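Prenyltransference for protein (Lavandula lanata, PDB 5HC8) probably catalyses the head-to-middle condensation of two dimethylallyl diphosphate molecules to give lavandulyl diphosphate. Local coordinates at residues Lys46-Arg51 / Ala226-Ala231; Ser53-Lys58 / Asp230-Tyr235; Leu95-Gln100 / Glu125-Ala130; Gly108-Leu113 / Asp119-Ala124. All coordinates share one frame; numbering follows the deposited sequence.

Contact 1. Residues Lys46-Arg51 / Ala226-Ala231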
loop_
_atom_site.group_PDB
_atom_site.type_symbol
_atom_site.label_atom_id
_atom_site.label_comp_id
_atom_site.label_asym_id
_atom_site.label_seq_id
_atom_site.Cartn_x
_atom_site.Cartn_y
_atom_site.Cartn_z
ATOM N N LYS A 46 -16.800 -18.875 6.788
ATOM C CA LYS A 46 -18.206 -18.848 6.437
ATOM C C LYS A 46 -18.978 -17.875 7.333
ATOM O O LYS A 46 -19.861 -17.188 6.878
ATOM C CB LYS A 46 -18.819 -20.285 6.411
ATOM C CG LYS A 46 -18.786 -20.987 7.741
ATOM C CD LYS A 46 -19.431 -22.380 7.724
ATOM C CE LYS A 46 -19.123 -23.094 9.057
ATOM N NZ LYS A 46 -17.651 -23.341 9.304
ATOM N N HIS A 47 -18.629 -17.814 8.606
ATOM C CA HIS A 47 -19.381 -16.942 9.545
ATOM C C HIS A 47 -19.015 -15.479 9.290
ATOM O O HIS A 47 -19.846 -14.586 9.409
ATOM C CB HIS A 47 -19.011 -17.276 10.953
ATOM C CG HIS A 47 -19.250 -18.699 11.296
ATOM N ND1 HIS A 47 -20.513 -19.252 11.287
ATOM C CD2 HIS A 47 -18.391 -19.704 11.601
ATOM C CE1 HIS A 47 -20.429 -20.533 11.601
ATOM N NE2 HIS A 47 -19.152 -20.831 11.793
ATOM N N ILE A 48 -17.770 -15.256 8.863
ATOM C CA ILE A 48 -17.354 -13.897 8.504
ATOM C C ILE A 48 -18.074 -13.425 7.261
ATOM O O ILE A 48 -18.493 -12.276 7.189
ATOM C CB ILE A 48 -15.829 -13.862 8.338
ATOM C CG1 ILE A 48 -15.204 -14.024 9.724
ATOM C CG2 ILE A 48 -15.401 -12.520 7.773
ATOM C CD1 ILE A 48 -13.804 -14.522 9.687
ATOM N N ILE A 49 -18.187 -14.294 6.249
ATOM C CA ILE A 49 -18.828 -13.904 5.001
ATOM C C ILE A 49 -20.342 -13.660 5.266
ATOM O O ILE A 49 -20.919 -12.684 4.826
ATOM C CB ILE A 49 -18.653 -15.001 3.951
ATOM C CG1 ILE A 49 -17.190 -15.101 3.537
ATOM C CG2 ILE A 49 -19.561 -14.758 2.773
ATOM C CD1 ILE A 49 -16.840 -16.443 2.845
ATOM N N SER A 50 -20.956 -14.562 6.028
ATOM C CA SER A 50 -22.366 -14.351 6.474
ATOM C C SER A 50 -22.562 -13.048 7.137
ATOM O O SER A 50 -23.513 -12.347 6.811
ATOM C CB SER A 50 -22.790 -15.336 7.530
ATOM O OG SER A 50 -23.034 -16.526 6.936
ATOM N N ARG A 51 -21.699 -12.750 8.106
ATOM C CA ARG A 51 -21.791 -11.508 8.855
ATOM C C ARG A 51 -21.658 -10.277 7.947
ATOM O O ARG A 51 -22.461 -9.345 8.035
ATOM C CB ARG A 51 -20.809 -11.522 10.001
ATOM C CG ARG A 51 -20.791 -10.284 10.865
ATOM C CD ARG A 51 -22.133 -9.906 11.514
ATOM N NE ARG A 51 -22.368 -10.825 12.637
ATOM C CZ ARG A 51 -23.215 -10.554 13.623
ATOM N NH1 ARG A 51 -23.872 -9.437 13.599
ATOM N NH2 ARG A 51 -23.392 -11.415 14.587
ATOM N N ALA A 226 -17.300 -11.133 15.870
ATOM C CA ALA A 226 -17.127 -9.930 16.733
ATOM C C ALA A 226 -15.896 -9.086 16.247
ATOM O O ALA A 226 -15.889 -7.877 16.388
ATOM C CB ALA A 226 -16.962 -10.283 18.213
ATOM N N ASP A 227 -14.869 -9.750 15.716
ATOM C CA ASP A 227 -13.644 -9.057 15.257
ATOM C C ASP A 227 -13.880 -8.273 13.985
ATOM O O ASP A 227 -13.298 -7.199 13.828
ATOM C CB ASP A 227 -12.474 -10.068 15.155
ATOM C CG ASP A 227 -12.297 -10.846 16.459
ATOM O OD1 ASP A 227 -11.905 -10.197 17.420
ATOM O OD2 ASP A 227 -12.617 -12.052 16.573
ATOM N N LEU A 228 -14.761 -8.756 13.135
ATOM C CA LEU A 228 -15.281 -7.996 11.994
ATOM C C LEU A 228 -16.036 -6.768 12.468
ATOM O O LEU A 228 -15.847 -5.669 11.969
ATOM C CB LEU A 228 -16.106 -8.865 11.053
ATOM C CG LEU A 228 -16.684 -8.101 9.871
ATOM C CD1 LEU A 228 -15.560 -7.452 9.038
ATOM C CD2 LEU A 228 -17.604 -8.922 8.961
ATOM N N LEU A 229 -16.908 -6.955 13.452
ATOM C CA LEU A 229 -17.619 -5.865 14.037
ATOM C C LEU A 229 -16.732 -4.819 14.666
ATOM O O LEU A 229 -16.984 -3.627 14.548
ATOM C CB LEU A 229 -18.568 -6.439 15.113
ATOM C CG LEU A 229 -20.010 -6.747 14.786
ATOM C CD1 LEU A 229 -20.562 -6.629 13.371
ATOM C CD2 LEU A 229 -20.530 -7.980 15.507
ATOM N N ASP A 230 -15.668 -5.260 15.301
ATOM C CA ASP A 230 -14.748 -4.346 15.911
ATOM C C ASP A 230 -14.052 -3.471 14.828
ATOM O O ASP A 230 -13.881 -2.226 15.017
ATOM C CB ASP A 230 -13.725 -5.097 16.711
ATOM C CG ASP A 230 -14.255 -5.575 18.030
ATOM O OD1 ASP A 230 -15.316 -5.111 18.470
ATOM O OD2 ASP A 230 -13.586 -6.408 18.642
ATOM N N ALA A 231 -13.659 -4.116 13.721
ATOM C CA ALA A 231 -13.004 -3.400 12.595
ATOM C C ALA A 231 -13.975 -2.433 11.986
ATOM O O ALA A 231 -13.590 -1.277 11.710
ATOM C CB ALA A 231 -12.492 -4.408 11.578
#
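Leu-229 overlaps the flat end of Arg-51: its CD2 methyl sits over the centre of one face of the guanidinium, 4.1 Å above the plane. The other methyl meets the aliphatic part of the same residue, Leu-229 CD1 lying 4.1 Å from Arg-51 CD, and the two side chains cross at about a right angle. The bends of the arginine at chi2 and chi3 (57° and 76°) fold its chain so that methylenes and guanidinium both present themselves to the leucine. Deeper in, Leu-228 points its CD2 at the second methylene of the arginine, with 4.0 Å between Arg-51 CG and Leu-228 CD2. The same methyl rests 3.9 Å from the carbonyl oxygen Ile-48 O and reaches the branch methyl of that residue more loosely. The axes of 46-51 and 226-231 approach to 10.1 Å and cross at -44°. Leucine suits the inner position because its forked end can touch several surfaces: Leu-228 also packs on Ile-192 of the sheet, while Ile-48 lies against Leu-60, Phe-220 and Phe-223. Arginine suits the margin, where its methylenes extend the apolar seam while its guanidinium end can pair with Glu-225. NE of Arg-51 forms the salt bridge with this residue, at the start of the facing helix. Across 46-51 and 226-231 themselves there is no hydrogen bond, so the chemistry is van der Waals contact throughout, with the ionic grip on Glu-225 helping to fix how the guanidinium is turned against its leucine.

Contact 2. Residues Ser53-Lys58 / Asp230-Tyr235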
loop_
_atom_site.group_PDB
_atom_site.type_symbol
_atom_site.label_atom_id
_atom_site.label_comp_id
_atom_site.label_asym_id
_atom_site.label_seq_id
_atom_site.Cartn_x
_atom_site.Cartn_y
_atom_site.Cartn_z
ATOM N N SER A 53 -22.305 -10.062 4.834
ATOM C CA SER A 53 -23.554 -9.991 4.050
ATOM C C SER A 53 -24.726 -9.316 4.802
ATOM O O SER A 53 -25.338 -8.348 4.310
ATOM C CB SER A 53 -23.940 -11.378 3.526
ATOM O OG SER A 53 -25.174 -11.335 2.829
ATOM N N GLN A 54 -24.890 -9.729 6.056
ATOM C CA GLN A 54 -25.937 -9.201 6.934
ATOM C C GLN A 54 -25.699 -7.752 7.136
ATOM O O GLN A 54 -26.638 -6.967 7.238
ATOM C CB GLN A 54 -25.883 -9.840 8.307
ATOM C CG GLN A 54 -26.260 -11.316 8.400
ATOM C CD GLN A 54 -25.952 -11.852 9.822
ATOM O OE1 GLN A 54 -26.189 -11.158 10.843
ATOM N NE2 GLN A 54 -25.362 -13.055 9.889
ATOM N N LEU A 55 -24.447 -7.356 7.196
ATOM C CA LEU A 55 -24.141 -5.955 7.468
ATOM C C LEU A 55 -24.316 -5.063 6.241
ATOM O O LEU A 55 -24.170 -3.870 6.318
ATOM C CB LEU A 55 -22.716 -5.816 8.002
ATOM C CG LEU A 55 -22.451 -6.305 9.412
ATOM C CD1 LEU A 55 -20.978 -6.463 9.606
ATOM C CD2 LEU A 55 -22.988 -5.383 10.507
ATOM N N GLY A 56 -24.606 -5.632 5.085
ATOM C CA GLY A 56 -24.783 -4.800 3.915
ATOM C C GLY A 56 -23.482 -4.427 3.233
ATOM O O GLY A 56 -23.454 -3.525 2.418
ATOM N N ILE A 57 -22.399 -5.116 3.548
ATOM C CA ILE A 57 -21.162 -4.940 2.781
ATOM C C ILE A 57 -21.404 -5.530 1.352
ATOM O O ILE A 57 -22.056 -6.519 1.188
ATOM C CB ILE A 57 -20.013 -5.621 3.511
ATOM C CG1 ILE A 57 -19.685 -4.874 4.819
ATOM C CG2 ILE A 57 -18.766 -5.771 2.604
ATOM C CD1 ILE A 57 -18.878 -5.713 5.764
ATOM N N LYS A 58 -20.911 -4.861 0.346
ATOM C CA LYS A 58 -21.151 -5.211 -1.032
ATOM C C LYS A 58 -20.092 -6.149 -1.589
ATOM O O LYS A 58 -20.394 -6.983 -2.390
ATOM C CB LYS A 58 -21.264 -3.982 -1.877
ATOM C CG LYS A 58 -22.508 -3.158 -1.524
ATOM C CD LYS A 58 -22.520 -1.884 -2.306
ATOM C CE LYS A 58 -23.762 -1.036 -1.979
ATOM N NZ LYS A 58 -23.521 0.372 -2.430
ATOM N N ASP A 230 -15.668 -5.260 15.301
ATOM C CA ASP A 230 -14.748 -4.346 15.911
ATOM C C ASP A 230 -14.052 -3.471 14.828
ATOM O O ASP A 230 -13.881 -2.226 15.017
ATOM C CB ASP A 230 -13.725 -5.097 16.711
ATOM C CG ASP A 230 -14.255 -5.575 18.030
ATOM O OD1 ASP A 230 -15.316 -5.111 18.470
ATOM O OD2 ASP A 230 -13.586 -6.408 18.642
ATOM N N ALA A 231 -13.659 -4.116 13.721
ATOM C CA ALA A 231 -13.004 -3.400 12.595
ATOM C C ALA A 231 -13.975 -2.433 11.986
ATOM O O ALA A 231 -13.590 -1.277 11.710
ATOM C CB ALA A 231 -12.492 -4.408 11.578
ATOM N N LEU A 232 -15.251 -2.848 11.843
ATOM C CA LEU A 232 -16.254 -1.933 11.311
ATOM C C LEU A 232 -16.521 -0.690 12.208
ATOM O O LEU A 232 -16.747 0.396 11.695
ATOM C CB LEU A 232 -17.558 -2.618 11.035
ATOM C CG LEU A 232 -17.839 -3.251 9.687
ATOM C CD1 LEU A 232 -16.734 -3.210 8.684
ATOM C CD2 LEU A 232 -18.262 -4.696 9.881
ATOM N N ALA A 233 -16.530 -0.884 13.509
ATOM C CA ALA A 233 -16.700 0.185 14.479
ATOM C C ALA A 233 -15.508 1.128 14.415
ATOM O O ALA A 233 -15.680 2.326 14.569
ATOM C CB ALA A 233 -16.827 -0.397 15.867
ATOM N N SER A 234 -14.277 0.601 14.308
ATOM C CA SER A 234 -13.123 1.475 14.123
ATOM C C SER A 234 -13.306 2.300 12.848
ATOM O O SER A 234 -13.049 3.546 12.855
ATOM C CB SER A 234 -11.812 0.646 14.162
ATOM O OG SER A 234 -10.632 1.374 13.844
ATOM N N TYR A 235 -13.728 1.614 11.758
ATOM C CA TYR A 235 -14.019 2.246 10.494
ATOM C C TYR A 235 -14.975 3.425 10.638
ATOM O O TYR A 235 -14.700 4.501 10.144
ATOM C CB TYR A 235 -14.591 1.272 9.485
ATOM C CG TYR A 235 -14.840 1.871 8.139
ATOM C CD1 TYR A 235 -13.764 2.118 7.251
ATOM C CD2 TYR A 235 -16.122 2.248 7.737
ATOM C CE1 TYR A 235 -13.975 2.678 6.057
ATOM C CE2 TYR A 235 -16.325 2.805 6.495
ATOM C CZ TYR A 235 -15.252 3.018 5.684
ATOM O OH TYR A 235 -15.451 3.572 4.469
#
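No flat group enters where Leu-55 and Leu-232 meet; no ring or amide face is covered and no edge is used, because the whole contact is made by methyl groups. The two leucines reach toward each other tip to tip, Leu-55 CD1 standing 3.3 Å from Leu-232 CD2. That is tighter than normal for two carbons, and because Leu-232 has a nearly eclipsed chi2 of 3°, the exact placing of its methyls is doubtful. The same CD2 is approached more comfortably from the second apolar residue of 53-58, at 4.3 Å between Ile-57 CD1 and Leu-232 CD2. One leucine tip of helix 225-237 is thereby shared between the residues that flank Gly-56 in sequence. This glycine leaves the helical conformation with a positive phi of 83° and completes a Schellman motif, its N bonded 2.9 Å from Ser-53 O. Glycine suits this place, having no CB to meet the preceding carbonyl oxygen. The turn brings Leu-55 and Ile-57 to the same neighbour although the backbone has changed course between them. Leu-55, only partly buried, lies at the border of the apolar patch, whereas Ile-57 and Leu-232 are buried; Leu-232 also packs on Leu-190 of strand 190-193 and on Pro-13 of a loop. The Schellman motif is a common way to end a helix, here leading into strand 59-65, and two helices packed side by side on a parallel sheet fit the alpha/beta fold of the undecaprenyl diphosphate synthase (cis-prenyltransferase) family.

Contact 3. Residues Leu95-Gln100 / Glu125-Ala130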
loop_
_atom_site.group_PDB
_atom_site.type_symbol
_atom_site.label_atom_id
_atom_site.label_comp_id
_atom_site.label_asym_id
_atom_site.label_seq_id
_atom_site.Cartn_x
_atom_site.Cartn_y
_atom_site.Cartn_z
ATOM N N LEU A 95 -23.236 -21.099 0.993
ATOM C CA LEU A 95 -23.429 -19.671 0.947
ATOM C C LEU A 95 -24.113 -19.132 -0.341
ATOM O O LEU A 95 -24.939 -18.204 -0.286
ATOM C CB LEU A 95 -22.060 -18.976 1.128
ATOM C CG LEU A 95 -21.436 -19.114 2.529
ATOM C CD1 LEU A 95 -19.910 -18.987 2.510
ATOM C CD2 LEU A 95 -22.085 -18.051 3.382
ATOM N N VAL A 96 -23.730 -19.654 -1.493
ATOM C CA VAL A 96 -24.235 -19.126 -2.738
ATOM C C VAL A 96 -25.668 -19.652 -2.999
ATOM O O VAL A 96 -26.458 -18.976 -3.688
ATOM C CB VAL A 96 -23.290 -19.401 -3.921
ATOM C CG1 VAL A 96 -21.885 -18.935 -3.618
ATOM C CG2 VAL A 96 -23.237 -20.861 -4.297
ATOM N N THR A 97 -25.988 -20.812 -2.420
ATOM C CA THR A 97 -27.363 -21.401 -2.509
ATOM C C THR A 97 -28.285 -21.067 -1.337
ATOM O O THR A 97 -29.465 -21.417 -1.369
ATOM C CB THR A 97 -27.378 -22.926 -2.817
ATOM O OG1 THR A 97 -26.831 -23.698 -1.746
ATOM C CG2 THR A 97 -26.580 -23.197 -4.078
ATOM N N SER A 98 -27.773 -20.342 -0.336
ATOM C CA SER A 98 -28.606 -19.795 0.734
ATOM C C SER A 98 -29.370 -18.584 0.268
ATOM O O SER A 98 -29.199 -18.086 -0.858
ATOM C CB SER A 98 -27.748 -19.368 1.928
ATOM O OG SER A 98 -27.099 -18.124 1.684
ATOM N N GLN A 99 -30.198 -18.074 1.162
ATOM C CA GLN A 99 -30.896 -16.824 0.905
ATOM C C GLN A 99 -29.946 -15.631 0.903
ATOM O O GLN A 99 -30.352 -14.556 0.527
ATOM C CB GLN A 99 -32.004 -16.592 1.922
ATOM C CG GLN A 99 -33.172 -17.565 1.759
ATOM C CD GLN A 99 -33.515 -18.280 3.063
ATOM O OE1 GLN A 99 -32.889 -19.295 3.423
ATOM N NE2 GLN A 99 -34.510 -17.752 3.783
ATOM N N GLN A 100 -28.692 -15.790 1.306
ATOM C CA GLN A 100 -27.748 -14.657 1.177
ATOM C C GLN A 100 -27.350 -14.425 -0.256
ATOM O O GLN A 100 -27.064 -13.280 -0.668
ATOM C CB GLN A 100 -26.575 -14.829 2.134
ATOM C CG GLN A 100 -27.100 -14.772 3.560
ATOM C CD GLN A 100 -26.019 -14.699 4.603
ATOM O OE1 GLN A 100 -25.233 -15.648 4.773
ATOM N NE2 GLN A 100 -25.988 -13.589 5.336
ATOM N N GLU A 125 -18.021 -20.562 -9.010
ATOM C CA GLU A 125 -18.257 -19.365 -9.733
ATOM C C GLU A 125 -19.509 -19.573 -10.624
ATOM O O GLU A 125 -20.420 -18.727 -10.679
ATOM C CB GLU A 125 -17.023 -19.023 -10.599
ATOM C CG GLU A 125 -15.795 -18.513 -9.775
ATOM C CD GLU A 125 -14.665 -17.974 -10.636
ATOM O OE1 GLU A 125 -13.881 -17.058 -10.228
ATOM O OE2 GLU A 125 -14.512 -18.525 -11.739
ATOM N N GLY A 126 -19.534 -20.710 -11.324
ATOM C CA GLY A 126 -20.684 -21.070 -12.174
ATOM C C GLY A 126 -22.001 -21.164 -11.426
ATOM O O GLY A 126 -22.990 -20.597 -11.859
ATOM N N LEU A 127 -21.974 -21.826 -10.273
ATOM C CA LEU A 127 -23.128 -21.946 -9.380
ATOM C C LEU A 127 -23.678 -20.596 -8.897
ATOM O O LEU A 127 -24.868 -20.465 -8.580
ATOM C CB LEU A 127 -22.734 -22.814 -8.188
ATOM C CG LEU A 127 -23.798 -23.344 -7.254
ATOM C CD1 LEU A 127 -24.472 -24.523 -7.953
ATOM C CD2 LEU A 127 -23.239 -23.765 -5.889
ATOM N N SER A 128 -22.838 -19.565 -8.875
ATOM C CA SER A 128 -23.244 -18.285 -8.278
ATOM C C SER A 128 -23.316 -17.191 -9.323
ATOM O O SER A 128 -23.579 -16.020 -9.026
ATOM C CB SER A 128 -22.262 -17.928 -7.144
ATOM O OG SER A 128 -20.946 -17.774 -7.634
ATOM N N GLN A 129 -23.108 -17.570 -10.572
ATOM C CA GLN A 129 -22.992 -16.609 -11.620
ATOM C C GLN A 129 -24.185 -15.656 -11.680
ATOM O O GLN A 129 -24.014 -14.462 -11.963
ATOM C CB GLN A 129 -22.830 -17.307 -12.976
ATOM C CG GLN A 129 -22.768 -16.290 -14.109
ATOM C CD GLN A 129 -21.889 -16.722 -15.260
ATOM O OE1 GLN A 129 -21.901 -17.884 -15.656
ATOM N NE2 GLN A 129 -21.128 -15.777 -15.816
ATOM N N ALA A 130 -25.391 -16.163 -11.447
ATOM C CA ALA A 130 -26.585 -15.299 -11.555
ATOM C C ALA A 130 -27.015 -14.625 -10.222
ATOM O O ALA A 130 -28.007 -13.895 -10.186
ATOM C CB ALA A 130 -27.746 -16.099 -12.147
#
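Val-96 fills the tight part of the contact, wedged between Leu-127 and Ser-128. Its CG2 takes the crowded position between the backbone N and carbonyl carbon, and from there it presses on the leucine, with 3.3 Å between Val-96 CG2 and Leu-127 CD2. The spacing is shorter than usual and should be trusted only roughly. The other branch lies against the serine, Val-96 CG1 being 3.7 Å from Ser-128 CB. A compact valine and a small serine suit a place where the backbones come so near, 5.7 Å between Val-96 CA and Ser-128 CA. The buried hydroxyl of Ser-128 is bonded to Ala-124 O and to Phe-104 N. Toward solvent the packing thins: exposed Thr-97 turns its methyl inward, 3.8 Å between Thr-97 CG2 and Leu-127 CD2, while its hydroxyl bonds to Lys-93 O within its own helix. Beyond it the chain turns away through Ser-98, whose OG takes the N-H of Gln-100 in an ST turn. The contact therefore joins the C-terminal ends of helices 91-97 and 115-128 beside strand 103-107, where Val-96 packs on Phe-104, while Leu-95 faces helix 34-54.

Contact 4. Residues Gly108-Leu113 / Asp119-Ala124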
loop_
_atom_site.group_PDB
_atom_site.type_symbol
_atom_site.label_atom_id
_atom_site.label_comp_id
_atom_site.label_asym_id
_atom_site.label_seq_id
_atom_site.Cartn_x
_atom_site.Cartn_y
_atom_site.Cartn_z
ATOM N N GLY A 108 -6.537 -14.130 -8.946
ATOM C CA GLY A 108 -5.143 -14.500 -8.823
ATOM C C GLY A 108 -4.675 -15.304 -10.033
ATOM O O GLY A 108 -5.418 -15.453 -10.996
ATOM N N ASP A 109 -3.444 -15.804 -9.959
ATOM C CA ASP A 109 -2.820 -16.642 -11.032
ATOM C C ASP A 109 -3.289 -18.082 -10.862
ATOM O O ASP A 109 -2.633 -18.941 -10.302
ATOM C CB ASP A 109 -1.314 -16.491 -10.986
ATOM C CG ASP A 109 -0.607 -17.109 -12.209
ATOM O OD1 ASP A 109 -1.269 -17.791 -13.004
ATOM O OD2 ASP A 109 0.622 -16.954 -12.311
ATOM N N LYS A 110 -4.485 -18.322 -11.348
ATOM C CA LYS A 110 -5.179 -19.570 -11.045
ATOM C C LYS A 110 -4.510 -20.754 -11.755
ATOM O O LYS A 110 -4.599 -21.880 -11.303
ATOM C CB LYS A 110 -6.631 -19.444 -11.427
ATOM C CG LYS A 110 -7.348 -18.538 -10.472
ATOM C CD LYS A 110 -8.734 -18.259 -11.034
ATOM C CE LYS A 110 -8.844 -16.892 -11.678
ATOM N NZ LYS A 110 -10.274 -16.482 -11.630
ATOM N N SER A 111 -3.753 -20.451 -12.793
ATOM C CA SER A 111 -2.941 -21.467 -13.471
ATOM C C SER A 111 -1.909 -22.085 -12.608
ATOM O O SER A 111 -1.530 -23.211 -12.827
ATOM C CB SER A 111 -2.260 -20.797 -14.649
ATOM O OG SER A 111 -3.239 -20.759 -15.657
ATOM N N ARG A 112 -1.414 -21.373 -11.618
ATOM C CA ARG A 112 -0.502 -21.994 -10.662
ATOM C C ARG A 112 -1.180 -22.950 -9.719
ATOM O O ARG A 112 -0.516 -23.581 -8.936
ATOM C CB ARG A 112 0.189 -20.933 -9.813
ATOM C CG ARG A 112 0.991 -19.941 -10.642
ATOM C CD ARG A 112 1.919 -19.106 -9.755
ATOM N NE ARG A 112 2.882 -19.960 -9.031
ATOM C CZ ARG A 112 3.879 -19.510 -8.268
ATOM N NH1 ARG A 112 4.084 -18.200 -8.105
ATOM N NH2 ARG A 112 4.681 -20.383 -7.677
ATOM N N LEU A 113 -2.492 -23.042 -9.699
ATOM C CA LEU A 113 -3.095 -23.917 -8.701
ATOM C C LEU A 113 -3.291 -25.346 -9.248
ATOM O O LEU A 113 -3.354 -25.520 -10.448
ATOM C CB LEU A 113 -4.449 -23.374 -8.280
ATOM C CG LEU A 113 -4.400 -21.897 -7.842
ATOM C CD1 LEU A 113 -5.831 -21.413 -7.726
ATOM C CD2 LEU A 113 -3.610 -21.786 -6.528
ATOM N N ASP A 119 -10.910 -26.379 -10.615
ATOM C CA ASP A 119 -12.218 -26.919 -10.957
ATOM C C ASP A 119 -13.207 -26.543 -9.886
ATOM O O ASP A 119 -14.386 -26.205 -10.173
ATOM C CB ASP A 119 -12.155 -28.471 -11.037
ATOM C CG ASP A 119 -11.411 -28.984 -12.283
ATOM O OD1 ASP A 119 -11.249 -28.205 -13.268
ATOM O OD2 ASP A 119 -11.016 -30.185 -12.261
ATOM N N ALA A 120 -12.752 -26.614 -8.635
ATOM C CA ALA A 120 -13.623 -26.211 -7.528
ATOM C C ALA A 120 -14.041 -24.714 -7.568
ATOM O O ALA A 120 -15.202 -24.350 -7.276
ATOM C CB ALA A 120 -12.975 -26.568 -6.208
ATOM N N ILE A 121 -13.091 -23.878 -7.952
ATOM C CA ILE A 121 -13.317 -22.461 -8.215
ATOM C C ILE A 121 -14.336 -22.327 -9.361
ATOM O O ILE A 121 -15.359 -21.691 -9.184
ATOM C CB ILE A 121 -11.975 -21.731 -8.577
ATOM C CG1 ILE A 121 -11.080 -21.572 -7.324
ATOM C CG2 ILE A 121 -12.230 -20.371 -9.185
ATOM C CD1 ILE A 121 -9.636 -21.270 -7.632
ATOM N N SER A 122 -14.066 -22.946 -10.514
ATOM C CA SER A 122 -15.030 -22.922 -11.634
ATOM C C SER A 122 -16.414 -23.308 -11.231
ATOM O O SER A 122 -17.382 -22.679 -11.632
ATOM C CB SER A 122 -14.588 -23.860 -12.765
ATOM O OG SER A 122 -13.648 -23.161 -13.577
ATOM N N TYR A 123 -16.520 -24.325 -10.405
ATOM C CA TYR A 123 -17.832 -24.806 -10.011
ATOM C C TYR A 123 -18.540 -23.723 -9.210
ATOM O O TYR A 123 -19.659 -23.288 -9.564
ATOM C CB TYR A 123 -17.716 -26.128 -9.218
ATOM C CG TYR A 123 -18.960 -26.541 -8.429
ATOM C CD1 TYR A 123 -20.160 -26.852 -9.089
ATOM C CD2 TYR A 123 -18.924 -26.658 -7.022
ATOM C CE1 TYR A 123 -21.278 -27.242 -8.376
ATOM C CE2 TYR A 123 -20.049 -27.052 -6.283
ATOM C CZ TYR A 123 -21.233 -27.336 -6.955
ATOM O OH TYR A 123 -22.373 -27.730 -6.240
ATOM N N ALA A 124 -17.877 -23.236 -8.159
ATOM C CA ALA A 124 -18.491 -22.227 -7.301
ATOM C C ALA A 124 -18.805 -20.915 -8.015
ATOM O O ALA A 124 -19.755 -20.227 -7.665
ATOM C CB ALA A 124 -17.650 -21.981 -6.033
#
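Leu-113 and Ile-121 stand at about a right angle, and they touch by the ends of their chains, with 3.8 Å between Leu-113 CD1 and Ile-121 CD1. In Ile-121 the longer branch CG1 lies beside the backbone N and anti to the carbonyl carbon (chi1 -72°), and it carries CD1 out to the leucine. The other branch, CG2, is left to face the second partner from the loop. This is Lys-110, which brings its CD methylene near, at the loose distance of 4.5 Å between Lys-110 CD and Ile-121 CG2. The two branches of one isoleucine thus serve two residues three apart, set on a common side by the short 3-10 turn 110-112 that follows strand 103-107; Lys-110 O holds that turn by accepting from Leu-113 N, 2.9 Å away. A beta-branched residue suits this place because both of its arms are engaged, and Ile-121 also rests on Ala-106 and Leu-88. Leucine suits the buried end, where Leu-113 reaches on to Met-81 of helix 74-89 and to Ala-141. Lysine fits the rim, since its methylenes can lie near the CG2 side of the isoleucine while NZ bonds to Ala-106 O and has a weak, long ion pair with Glu-125. Leu-113 O also accepts from Gln-118 NE2, but between 108-113 and 119-124 themselves there is no hydrogen bond: their contact rests on dispersion and buried apolar surface, with the ammonium group of Lys-110 held at the margin by Ala-106 O.

In the fold
Contacts 1 and 2 lie 8 Å apart, centre to centre, and follow one another along helices 34-54 and 225-237; Leu-229 and Leu-228 of the first touch Leu-55 of the second, making one continuous apolar seam. Contacts 3 and 4 share helix 115-128 and have centres about 17 Å apart. Both fall in sequence between the two halves of contacts 1 and 2, and contact 4 falls within the span of contact 3. Contact 4 lies on the opposite side of the chain's centre from contacts 1 and 2, whereas contact 3 bridges toward them through Leu-95 and Gln-100, which meet helix 34-54. Contacts 1 and 2 join early and late parts of the chain, while 3 and 4 fasten the region around strand 103-107.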